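PDB 1G0D: protein-glutamine gamma-glutamyltransferase from Pagrus major, which is a calcium-dependent transglutaminase that probably cross-links proteins by joining peptide-bound glutamine to lysine or other primary amines. Local coordinates for residues R235-Y240 with N516-G521; V244-W249 with Y269-V274; M508-V513 with E522-T527; S554-I559 with L670-G675. All blocks are in the same frame, centred on the assembly; numbering follows the deposited sequence.

How the interactions relate
Interaction 2 is the most deeply placed of the four: it packs proline, valine and tryptophan round the start of the helix that carries the active-site Cys272, with a few hydrogen bonds and waters round it. Interaction 1 lies at the surface and depends on charge, one arginine holding two acids. Interaction 3 is a strand-to-strand hairpin contact ruled by backbone bonds; it shares the loop between strands 502-513 and 525-532 with interaction 1, whose residues Arg520 and Gly521 bond back to Ala512. Interaction 4 is buried but small and polar, joining two loops. Strands 502-513 and 558-566 are neighbours in one sheet, linking interactions 3 and 4, while Tyr247 connects interaction 2 to interaction 4.

Interaction 1 (R235-Y240 with N516-G521); sequences RWEEPY and NSLRRG
Arg520 places its guanidinium between two consecutive acids, Glu237 and Glu238. The long arginine arm suits the gap between two loops: it runs out to CD and then bends (chi3 74°), which brings NH1 and NH2 to the carboxylates. NH2 donates to Glu237 OE2 at 2.6 Å, arriving from above the carboxylate plane although the acceptor stays in the guanidinium plane. Glu238 is gripped end-on, NH1 and NH2 both converging on its OE2 at 3.0 Å, on the anti side. The guanidinium stands at 85° to the carboxylate of Glu237 and at 89° to that of Glu238, so neither acid forms the flat pairing that uses two oxygens. A leucine in place of Arg520 would probably leave Glu238 OE2 without these two donors and the neighbouring acids less well neutralised, although Arg324 also pairs with Glu237 OE2. The methylene part of Glu237 has an apolar partner, CG resting 3.8 Å from Leu518 CD2. Further along, Trp236 CB lies 3.5 Å from Asn516 OD1, while its indole packs on Tyr515, a residue important for catalysis, close to the active-site Cys272. The contact thus joins the loop that follows strand 232-234, in the catalytic core, to the loop between strands 502-513 and 525-532 of the first beta-barrel, where Arg520 NE is further tied to Cys552 O.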
# COMPACT_ATOMS: atom_id res chain seq x y z
N ARG A 235 2.30 6.60 -13.70
CA ARG A 235 1.81 6.63 -15.07
C ARG A 235 0.40 6.08 -14.95
O ARG A 235 0.21 4.88 -14.72
CB ARG A 235 2.61 5.73 -15.98
CG ARG A 235 2.13 5.77 -17.44
CD ARG A 235 2.89 6.87 -18.15
NE ARG A 235 3.31 6.47 -19.48
CZ ARG A 235 4.36 6.99 -20.11
NH1 ARG A 235 4.66 6.56 -21.32
NH2 ARG A 235 5.10 7.92 -19.53
N TRP A 236 -0.59 6.96 -15.12
CA TRP A 236 -1.97 6.58 -14.98
C TRP A 236 -2.61 5.96 -16.18
O TRP A 236 -3.73 5.45 -16.08
CB TRP A 236 -2.74 7.79 -14.45
CG TRP A 236 -2.07 8.25 -13.15
CD1 TRP A 236 -1.12 9.21 -13.03
CD2 TRP A 236 -2.15 7.61 -11.84
NE1 TRP A 236 -0.58 9.20 -11.75
CE2 TRP A 236 -1.19 8.23 -11.01
CE3 TRP A 236 -2.93 6.58 -11.31
CZ2 TRP A 236 -1.00 7.86 -9.68
CZ3 TRP A 236 -2.73 6.21 -9.98
CH2 TRP A 236 -1.77 6.86 -9.19
N GLU A 237 -1.91 5.98 -17.32
CA GLU A 237 -2.44 5.32 -18.52
C GLU A 237 -1.45 4.60 -19.40
O GLU A 237 -0.30 5.02 -19.63
CB GLU A 237 -3.32 6.24 -19.37
CG GLU A 237 -4.66 5.57 -19.74
CD GLU A 237 -5.33 6.20 -20.91
OE1 GLU A 237 -4.91 7.31 -21.30
OE2 GLU A 237 -6.28 5.59 -21.45
N GLU A 238 -2.02 3.49 -19.88
CA GLU A 238 -1.47 2.41 -20.68
C GLU A 238 -0.19 2.42 -21.51
O GLU A 238 0.60 1.49 -21.37
CB GLU A 238 -2.62 1.78 -21.43
CG GLU A 238 -2.23 1.06 -22.61
CD GLU A 238 -2.54 1.86 -23.80
OE1 GLU A 238 -1.58 2.06 -24.57
OE2 GLU A 238 -3.72 2.30 -23.97
N PRO A 239 0.04 3.38 -22.42
CA PRO A 239 1.37 3.13 -23.04
C PRO A 239 2.51 3.37 -22.01
O PRO A 239 2.96 4.50 -21.81
CB PRO A 239 1.43 4.11 -24.21
CG PRO A 239 0.41 5.16 -23.85
CD PRO A 239 -0.66 4.53 -22.98
N TYR A 240 2.94 2.31 -21.33
CA TYR A 240 3.97 2.42 -20.29
C TYR A 240 5.29 2.23 -20.96
O TYR A 240 6.12 1.42 -20.52
CB TYR A 240 3.75 1.33 -19.25
CG TYR A 240 2.38 1.37 -18.62
CD1 TYR A 240 2.03 2.38 -17.72
CD2 TYR A 240 1.42 0.45 -18.97
CE1 TYR A 240 0.75 2.46 -17.20
CE2 TYR A 240 0.14 0.52 -18.46
CZ TYR A 240 -0.19 1.52 -17.58
OH TYR A 240 -1.48 1.56 -17.10
N ASN A 516 -8.87 4.27 -12.64
CA ASN A 516 -8.99 5.66 -12.19
C ASN A 516 -9.98 6.48 -12.98
O ASN A 516 -9.82 7.69 -13.14
CB ASN A 516 -7.65 6.41 -12.09
CG ASN A 516 -6.79 6.31 -13.31
OD1 ASN A 516 -6.12 7.27 -13.65
ND2 ASN A 516 -6.77 5.18 -13.95
N SER A 517 -11.03 5.83 -13.46
CA SER A 517 -12.08 6.49 -14.20
C SER A 517 -11.70 7.28 -15.47
O SER A 517 -12.29 8.31 -15.77
CB SER A 517 -12.83 7.39 -13.23
OG SER A 517 -13.70 6.61 -12.44
N LEU A 518 -10.73 6.80 -16.23
CA LEU A 518 -10.35 7.46 -17.45
C LEU A 518 -11.14 6.79 -18.55
O LEU A 518 -10.86 5.65 -18.90
CB LEU A 518 -8.87 7.27 -17.72
CG LEU A 518 -7.90 8.43 -17.89
CD1 LEU A 518 -8.32 9.61 -17.10
CD2 LEU A 518 -6.55 8.00 -17.45
N ARG A 519 -12.12 7.50 -19.08
CA ARG A 519 -12.97 7.02 -20.16
C ARG A 519 -12.12 6.67 -21.38
O ARG A 519 -11.22 7.42 -21.76
CB ARG A 519 -13.98 8.10 -20.50
CG ARG A 519 -15.18 7.60 -21.26
CD ARG A 519 -16.00 8.77 -21.85
NE ARG A 519 -15.23 9.60 -22.80
CZ ARG A 519 -15.08 10.92 -22.69
NH1 ARG A 519 -15.63 11.59 -21.67
NH2 ARG A 519 -14.35 11.58 -23.60
N ARG A 520 -12.39 5.51 -21.99
CA ARG A 520 -11.62 5.06 -23.14
C ARG A 520 -12.43 4.84 -24.40
O ARG A 520 -12.67 5.78 -25.16
CB ARG A 520 -10.86 3.80 -22.78
CG ARG A 520 -9.50 4.14 -22.18
CD ARG A 520 -8.80 2.96 -21.59
NE ARG A 520 -8.26 2.08 -22.60
CZ ARG A 520 -7.06 2.26 -23.14
NH1 ARG A 520 -6.61 1.42 -24.06
NH2 ARG A 520 -6.32 3.29 -22.76
N GLY A 521 -12.87 3.61 -24.63
CA GLY A 521 -13.66 3.36 -25.83
C GLY A 521 -15.15 3.03 -25.68
O GLY A 521 -15.51 1.96 -25.15

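Interaction 2 (V244-W249 with Y269-V274); sequences VAPYRW and YGQCWV
Pro246 is wedged against the chain just ahead of the catalytic helix, its ring pressed on both backbone and side chain. CG lies 3.6 Å from Gly270 C and equally near Gln271 CD; the proline and glutamine side chains cross at about a right angle, and a compact, rigid ring fits this tight spot well. Beyond it, Pro246 CB approaches the indole of Trp273 at CZ2 and the methyl CG2 of Val274. With CG1 anti to its backbone N (chi1 180°), Val274 spreads its two methyls between partners: CG2 sits 3.7 Å from Pro246 O, and CG1 meets Trp249 CD1 at 4.0 Å. This packing surrounds the start of helix 272-286 in a papain-like core, where the nucleophile of the Cys-His-Asp triad, Cys272, stands at the helix N-terminus and Gln271 takes the N-cap position. Cys272 touches His332, and the neighbouring Trp273 meets Tyr515 edge-to-face. Outward, the contact turns polar. Trp249 NE1 donates to Tyr269 O at 3.2 Å in a nearly straight bond (173°), the oxygen lying in the indole plane. Tyr269, which follows a cis peptide bond, returns its backbone N to Val244 O at 2.9 Å. One water accepts from Trp273 NE1 and donates to the carbonyls of Pro246 and Trp249, tying the indole to the loop backbone. A second donates to Gln271 OE1 at 2.8 Å, while Gln271 NE2 turns to Arg235 O and Tyr240 OH.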
# COMPACT_ATOMS: atom_id res chain seq x y z
N VAL A 244 8.16 -0.67 -16.42
CA VAL A 244 7.28 -1.78 -16.14
C VAL A 244 5.89 -1.27 -15.88
O VAL A 244 5.71 -0.29 -15.18
CB VAL A 244 7.74 -2.58 -14.91
CG1 VAL A 244 6.76 -3.69 -14.65
CG2 VAL A 244 9.14 -3.17 -15.13
N ALA A 245 4.88 -1.91 -16.44
CA ALA A 245 3.54 -1.45 -16.18
C ALA A 245 3.22 -1.74 -14.71
O ALA A 245 3.59 -2.80 -14.18
CB ALA A 245 2.57 -2.18 -17.07
N PRO A 246 2.52 -0.81 -14.04
CA PRO A 246 2.15 -0.97 -12.63
C PRO A 246 1.47 -2.29 -12.27
O PRO A 246 1.72 -2.85 -11.21
CB PRO A 246 1.24 0.23 -12.38
CG PRO A 246 1.75 1.25 -13.28
CD PRO A 246 2.09 0.50 -14.55
N TYR A 247 0.61 -2.79 -13.14
CA TYR A 247 -0.12 -4.02 -12.85
C TYR A 247 0.76 -5.28 -12.88
O TYR A 247 0.28 -6.39 -12.60
CB TYR A 247 -1.30 -4.14 -13.83
CG TYR A 247 -0.86 -4.60 -15.18
CD1 TYR A 247 -0.51 -3.67 -16.16
CD2 TYR A 247 -0.71 -5.95 -15.46
CE1 TYR A 247 -0.01 -4.08 -17.39
CE2 TYR A 247 -0.21 -6.38 -16.69
CZ TYR A 247 0.15 -5.44 -17.66
OH TYR A 247 0.66 -5.85 -18.87
N ARG A 248 2.04 -5.10 -13.21
CA ARG A 248 2.99 -6.21 -13.30
C ARG A 248 3.59 -6.63 -11.96
O ARG A 248 3.85 -7.79 -11.73
CB ARG A 248 4.16 -5.82 -14.22
CG ARG A 248 3.92 -5.95 -15.72
CD ARG A 248 4.19 -7.34 -16.22
NE ARG A 248 5.32 -7.42 -17.14
CZ ARG A 248 6.12 -8.48 -17.22
NH1 ARG A 248 7.13 -8.47 -18.07
NH2 ARG A 248 5.93 -9.54 -16.43
N TRP A 249 3.86 -5.67 -11.09
CA TRP A 249 4.52 -6.00 -9.85
C TRP A 249 3.75 -6.86 -8.87
O TRP A 249 2.57 -6.64 -8.63
CB TRP A 249 4.96 -4.74 -9.13
CG TRP A 249 5.57 -3.65 -9.99
CD1 TRP A 249 4.95 -2.49 -10.33
CD2 TRP A 249 6.94 -3.51 -10.40
NE1 TRP A 249 5.85 -1.63 -10.92
CE2 TRP A 249 7.08 -2.22 -10.98
CE3 TRP A 249 8.07 -4.34 -10.34
CZ2 TRP A 249 8.30 -1.73 -11.50
CZ3 TRP A 249 9.29 -3.85 -10.85
CH2 TRP A 249 9.39 -2.55 -11.42
N TYR A 269 6.87 1.94 -13.72
CA TYR A 269 6.04 3.05 -13.24
C TYR A 269 5.20 2.53 -12.08
O TYR A 269 5.25 1.37 -11.74
CB TYR A 269 5.05 3.51 -14.34
CG TYR A 269 5.67 4.00 -15.66
CD1 TYR A 269 6.16 5.32 -15.82
CD2 TYR A 269 5.74 3.16 -16.76
CE1 TYR A 269 6.70 5.75 -17.05
CE2 TYR A 269 6.27 3.57 -17.98
CZ TYR A 269 6.76 4.85 -18.14
OH TYR A 269 7.32 5.18 -19.38
N GLY A 270 4.39 3.38 -11.49
CA GLY A 270 3.55 2.89 -10.43
C GLY A 270 2.17 3.54 -10.49
O GLY A 270 1.95 4.53 -11.20
N GLN A 271 1.23 2.93 -9.77
CA GLN A 271 -0.13 3.45 -9.65
C GLN A 271 -0.49 3.40 -8.15
O GLN A 271 0.24 2.78 -7.37
CB GLN A 271 -1.09 2.65 -10.52
CG GLN A 271 -1.26 3.34 -11.85
CD GLN A 271 -1.67 2.42 -12.99
OE1 GLN A 271 -2.24 1.33 -12.79
NE2 GLN A 271 -1.39 2.87 -14.21
N CYS A 272 -1.60 4.01 -7.73
CA CYS A 272 -1.93 4.07 -6.30
C CYS A 272 -1.69 2.86 -5.41
O CYS A 272 -1.04 3.03 -4.38
CB CYS A 272 -3.32 4.65 -6.07
SG CYS A 272 -4.66 3.57 -6.32
N TRP A 273 -2.15 1.67 -5.74
CA TRP A 273 -1.88 0.52 -4.85
C TRP A 273 -0.39 0.07 -4.81
O TRP A 273 0.03 -0.56 -3.84
CB TRP A 273 -2.78 -0.69 -5.19
CG TRP A 273 -2.32 -1.38 -6.38
CD1 TRP A 273 -1.41 -2.39 -6.44
CD2 TRP A 273 -2.61 -1.01 -7.73
NE1 TRP A 273 -1.10 -2.67 -7.74
CE2 TRP A 273 -1.83 -1.83 -8.56
CE3 TRP A 273 -3.45 -0.06 -8.32
CZ2 TRP A 273 -1.86 -1.73 -9.96
CZ3 TRP A 273 -3.49 0.04 -9.69
CH2 TRP A 273 -2.70 -0.79 -10.49
N VAL A 274 0.40 0.38 -5.84
CA VAL A 274 1.83 0.04 -5.83
C VAL A 274 2.64 1.00 -4.91
O VAL A 274 3.68 0.62 -4.36
CB VAL A 274 2.44 0.14 -7.24
CG1 VAL A 274 3.89 -0.21 -7.18
CG2 VAL A 274 1.79 -0.80 -8.15
O HOH W 1 0.78 -4.23 -9.29
O HOH W 2 -1.32 -0.57 -14.65

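Interaction 3 (M508-V513 with E522-T527); sequences MLAMAV and ECQRKT
Arg525 and Leu509 lie side by side because Arg525 carries its CG anti to the backbone N (chi1 177°) and then bends at chi3 (-75°), laying its guanidinium alongside the leucine. Leu509 CD2 thus comes over one face of that group, near its rim, 3.7 Å from Arg525 NH1. The charge itself is met by Glu317, with Arg315 O a further acceptor. Leu509 and Arg525 form an antiparallel non-hydrogen-bonded pair. On the other face of the sheet, the hydrogen-bonded pair Met508 and Lys526 also run alongside each other, the methyl CE of Met508 finding an apolar partner in Lys526 CD at 4.1 Å, while NZ goes to Glu540. Met508 N donates to Lys526 O at 2.7 Å; the return bond, Lys526 N to Met508 O, is weak. One further backbone bond, Ala510 N to Gln524 O at 2.7 Å, lies beyond the last bridge, and the small alanine methyl needs little space beside Gln524 CG. Towards the loop Glu522 folds its carboxylate back so that OE1 lies 3.4 Å from Leu509 CD2. Together the segments form the loop end of the hairpin 502-513/525-532, with 525-532 at the edge of the mixed sheet, strand 558-566 bonded to the far side of 502-513, and strand 536-544 packing against Met508 and Gln524.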
# COMPACT_ATOMS: atom_id res chain seq x y z
N MET A 508 -29.01 3.05 -22.60
CA MET A 508 -27.93 2.23 -22.07
C MET A 508 -26.65 2.40 -22.87
O MET A 508 -26.69 2.46 -24.09
CB MET A 508 -28.31 0.76 -22.11
CG MET A 508 -29.74 0.50 -21.84
SD MET A 508 -30.01 -1.18 -22.38
CE MET A 508 -31.51 -1.02 -23.39
N LEU A 509 -25.51 2.51 -22.19
CA LEU A 509 -24.23 2.64 -22.89
C LEU A 509 -23.24 1.71 -22.24
O LEU A 509 -23.33 1.41 -21.07
CB LEU A 509 -23.62 4.02 -22.76
CG LEU A 509 -24.26 5.40 -22.71
CD1 LEU A 509 -25.20 5.56 -21.50
CD2 LEU A 509 -23.09 6.41 -22.64
N ALA A 510 -22.24 1.31 -23.00
CA ALA A 510 -21.22 0.45 -22.46
C ALA A 510 -19.93 1.00 -23.07
O ALA A 510 -19.76 1.00 -24.29
CB ALA A 510 -21.48 -0.95 -22.90
N MET A 511 -19.04 1.50 -22.21
CA MET A 511 -17.78 2.08 -22.66
C MET A 511 -16.66 1.49 -21.85
O MET A 511 -16.87 1.17 -20.70
CB MET A 511 -17.79 3.58 -22.42
CG MET A 511 -17.42 3.92 -21.00
SD MET A 511 -18.21 5.41 -20.38
CE MET A 511 -19.90 5.05 -20.93
N ALA A 512 -15.48 1.36 -22.44
CA ALA A 512 -14.34 0.82 -21.72
C ALA A 512 -13.88 1.91 -20.75
O ALA A 512 -14.14 3.10 -20.97
CB ALA A 512 -13.22 0.45 -22.67
N VAL A 513 -13.20 1.51 -19.68
CA VAL A 513 -12.75 2.44 -18.64
C VAL A 513 -11.44 1.98 -17.96
O VAL A 513 -10.97 0.84 -18.19
CB VAL A 513 -13.88 2.53 -17.59
CG1 VAL A 513 -13.44 1.90 -16.31
CG2 VAL A 513 -14.33 3.95 -17.39
N GLU A 522 -16.02 3.93 -26.16
CA GLU A 522 -17.47 3.73 -26.10
C GLU A 522 -17.86 2.56 -27.02
O GLU A 522 -18.27 2.78 -28.16
CB GLU A 522 -18.18 5.02 -26.52
CG GLU A 522 -19.63 4.86 -26.99
CD GLU A 522 -20.63 4.71 -25.85
OE1 GLU A 522 -20.73 5.62 -24.98
OE2 GLU A 522 -21.31 3.66 -25.83
N CYS A 523 -17.73 1.33 -26.53
CA CYS A 523 -18.04 0.17 -27.37
C CYS A 523 -19.52 -0.22 -27.55
O CYS A 523 -19.82 -1.41 -27.71
CB CYS A 523 -17.24 -1.06 -26.93
SG CYS A 523 -17.08 -1.27 -25.19
N GLN A 524 -20.41 0.79 -27.51
CA GLN A 524 -21.85 0.64 -27.77
C GLN A 524 -22.85 1.27 -26.84
O GLN A 524 -22.76 1.18 -25.64
CB GLN A 524 -22.24 -0.81 -28.00
CG GLN A 524 -22.76 -1.56 -26.84
CD GLN A 524 -22.99 -3.01 -27.21
OE1 GLN A 524 -24.11 -3.51 -27.15
NE2 GLN A 524 -21.91 -3.70 -27.62
N ARG A 525 -23.84 1.89 -27.47
CA ARG A 525 -24.93 2.61 -26.82
C ARG A 525 -26.28 2.10 -27.37
O ARG A 525 -26.30 1.35 -28.36
CB ARG A 525 -24.72 4.09 -27.11
CG ARG A 525 -25.76 5.01 -26.60
CD ARG A 525 -25.58 6.33 -27.29
NE ARG A 525 -24.43 7.06 -26.77
CZ ARG A 525 -24.54 8.10 -25.96
NH1 ARG A 525 -23.44 8.70 -25.53
NH2 ARG A 525 -25.74 8.54 -25.57
N LYS A 526 -27.40 2.48 -26.77
CA LYS A 526 -28.70 1.97 -27.24
C LYS A 526 -29.82 2.57 -26.41
O LYS A 526 -29.75 2.57 -25.19
CB LYS A 526 -28.69 0.45 -27.10
CG LYS A 526 -29.98 -0.31 -27.38
CD LYS A 526 -29.72 -1.80 -27.03
CE LYS A 526 -30.90 -2.73 -27.32
NZ LYS A 526 -31.17 -3.64 -26.14
N THR A 527 -30.85 3.09 -27.06
CA THR A 527 -31.98 3.65 -26.33
C THR A 527 -33.25 2.91 -26.70
O THR A 527 -33.52 2.69 -27.87
CB THR A 527 -32.19 5.12 -26.62
OG1 THR A 527 -31.21 5.87 -25.90
CG2 THR A 527 -33.57 5.56 -26.17

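Interaction 4 (S554-I559 with L670-G675); sequences SEHHLI and LKDVKG
His557 turns the edge of its imidazole to the backbone of Lys671, and NE2 donates to Lys671 O at 3.0 Å. The oxygen lies in the ring plane, yet the donor stands above the plane of the carbonyl, and the bond is moderately bent (151°). Asp672 slides past this ring in the opposite direction, its carboxylate tilted only 25° from the imidazole, with CB 4.0 Å from His557 NE2. Asp672 swings CG away from its own N (chi1 -153°), which sends the carboxylate towards the Glu555-His556 end of the turn, and its CB rests 3.2 Å from Glu555 O. There it meets His556 obliquely; ND1 and Asp672 OD1 are 3.6 Å from each other, which is not a hydrogen bond. OD1 instead takes a water at 2.9 Å and a salt bridge from Arg171, fitting partners for a buried acid. Were His557 an alanine, Lys671 O would probably lose this donor, and this one tie between the loops would go slack. The histidine is posed by a type I turn from Ser554 to His557, closed by His557 N to Ser554 O, and Ser554 O lies over one face of its ring. The contact joins the turn leading into strand 558-566 of the first beta-barrel to the approach to strand 673-682 of the C-terminal Ig-like domain, with Tyr247 of the catalytic core touching both Glu555 and Asp672.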
# COMPACT_ATOMS: atom_id res chain seq x y z
N SER A 554 -8.40 -1.90 -21.36
CA SER A 554 -6.98 -1.84 -20.91
C SER A 554 -6.54 -3.11 -20.14
O SER A 554 -7.26 -4.10 -20.07
CB SER A 554 -6.79 -0.66 -19.95
OG SER A 554 -6.01 0.37 -20.50
N GLU A 555 -5.36 -3.03 -19.50
CA GLU A 555 -4.80 -4.14 -18.73
C GLU A 555 -5.74 -4.65 -17.64
O GLU A 555 -5.62 -5.80 -17.23
CB GLU A 555 -3.50 -3.70 -18.08
CG GLU A 555 -3.72 -2.60 -17.08
CD GLU A 555 -3.20 -1.26 -17.56
OE1 GLU A 555 -3.10 -0.34 -16.72
OE2 GLU A 555 -2.89 -1.12 -18.78
N HIS A 556 -6.65 -3.81 -17.18
CA HIS A 556 -7.58 -4.23 -16.14
C HIS A 556 -8.86 -4.78 -16.75
O HIS A 556 -9.72 -5.28 -16.04
CB HIS A 556 -7.90 -3.08 -15.15
CG HIS A 556 -6.85 -2.86 -14.09
ND1 HIS A 556 -5.70 -3.61 -14.00
CD2 HIS A 556 -6.76 -1.93 -13.10
CE1 HIS A 556 -4.94 -3.16 -13.01
NE2 HIS A 556 -5.56 -2.14 -12.45
N HIS A 557 -9.01 -4.69 -18.06
CA HIS A 557 -10.21 -5.23 -18.71
C HIS A 557 -11.54 -4.78 -18.08
O HIS A 557 -12.39 -5.61 -17.73
CB HIS A 557 -10.15 -6.77 -18.70
CG HIS A 557 -8.77 -7.33 -18.83
ND1 HIS A 557 -8.22 -7.67 -20.05
CD2 HIS A 557 -7.81 -7.57 -17.91
CE1 HIS A 557 -6.99 -8.09 -19.88
NE2 HIS A 557 -6.71 -8.04 -18.59
N LEU A 558 -11.74 -3.46 -17.98
CA LEU A 558 -12.95 -2.89 -17.38
C LEU A 558 -13.98 -2.25 -18.34
O LEU A 558 -13.64 -1.50 -19.25
CB LEU A 558 -12.54 -1.83 -16.37
CG LEU A 558 -11.96 -2.22 -15.02
CD1 LEU A 558 -11.20 -0.99 -14.52
CD2 LEU A 558 -13.07 -2.66 -14.04
N ILE A 559 -15.25 -2.53 -18.09
CA ILE A 559 -16.30 -1.97 -18.91
C ILE A 559 -17.33 -1.31 -18.01
O ILE A 559 -18.01 -1.97 -17.23
CB ILE A 559 -16.96 -3.08 -19.77
CG1 ILE A 559 -16.01 -3.45 -20.93
CG2 ILE A 559 -18.32 -2.60 -20.32
CD1 ILE A 559 -16.35 -4.74 -21.60
N LEU A 670 -2.58 -11.03 -23.59
CA LEU A 670 -3.06 -11.40 -22.24
C LEU A 670 -2.19 -10.74 -21.20
O LEU A 670 -1.00 -11.07 -21.05
CB LEU A 670 -3.00 -12.90 -22.00
CG LEU A 670 -4.29 -13.60 -21.58
CD1 LEU A 670 -3.96 -14.65 -20.56
CD2 LEU A 670 -5.31 -12.65 -21.07
N LYS A 671 -2.80 -9.80 -20.48
CA LYS A 671 -2.09 -9.08 -19.46
C LYS A 671 -2.84 -9.17 -18.16
O LYS A 671 -4.05 -9.40 -18.17
CB LYS A 671 -1.95 -7.59 -19.86
CG LYS A 671 -1.70 -7.32 -21.34
CD LYS A 671 -1.66 -5.83 -21.66
CE LYS A 671 -0.35 -5.46 -22.34
NZ LYS A 671 0.80 -6.33 -21.87
N ASP A 672 -2.10 -8.98 -17.05
CA ASP A 672 -2.68 -8.99 -15.71
C ASP A 672 -3.08 -10.42 -15.33
O ASP A 672 -4.23 -10.71 -15.01
CB ASP A 672 -3.89 -8.02 -15.73
CG ASP A 672 -4.20 -7.40 -14.37
OD1 ASP A 672 -5.40 -7.23 -14.07
OD2 ASP A 672 -3.26 -7.08 -13.62
N VAL A 673 -2.14 -11.35 -15.40
CA VAL A 673 -2.47 -12.72 -15.03
C VAL A 673 -1.63 -13.17 -13.82
O VAL A 673 -0.40 -13.24 -13.89
CB VAL A 673 -2.26 -13.67 -16.24
CG1 VAL A 673 -2.63 -15.08 -15.84
CG2 VAL A 673 -3.10 -13.21 -17.42
N LYS A 674 -2.32 -13.51 -12.71
CA LYS A 674 -1.65 -13.91 -11.47
C LYS A 674 -1.96 -15.28 -10.86
O LYS A 674 -2.89 -16.01 -11.25
CB LYS A 674 -1.90 -12.87 -10.37
CG LYS A 674 -2.25 -11.49 -10.83
CD LYS A 674 -1.04 -10.89 -11.46
CE LYS A 674 -1.04 -9.40 -11.36
NZ LYS A 674 0.35 -8.92 -11.55
N GLY A 675 -1.14 -15.59 -9.85
CA GLY A 675 -1.23 -16.82 -9.09
C GLY A 675 -0.38 -16.72 -7.83
O GLY A 675 0.60 -15.94 -7.82
O HOH W 3 -8.11 -8.03 -14.73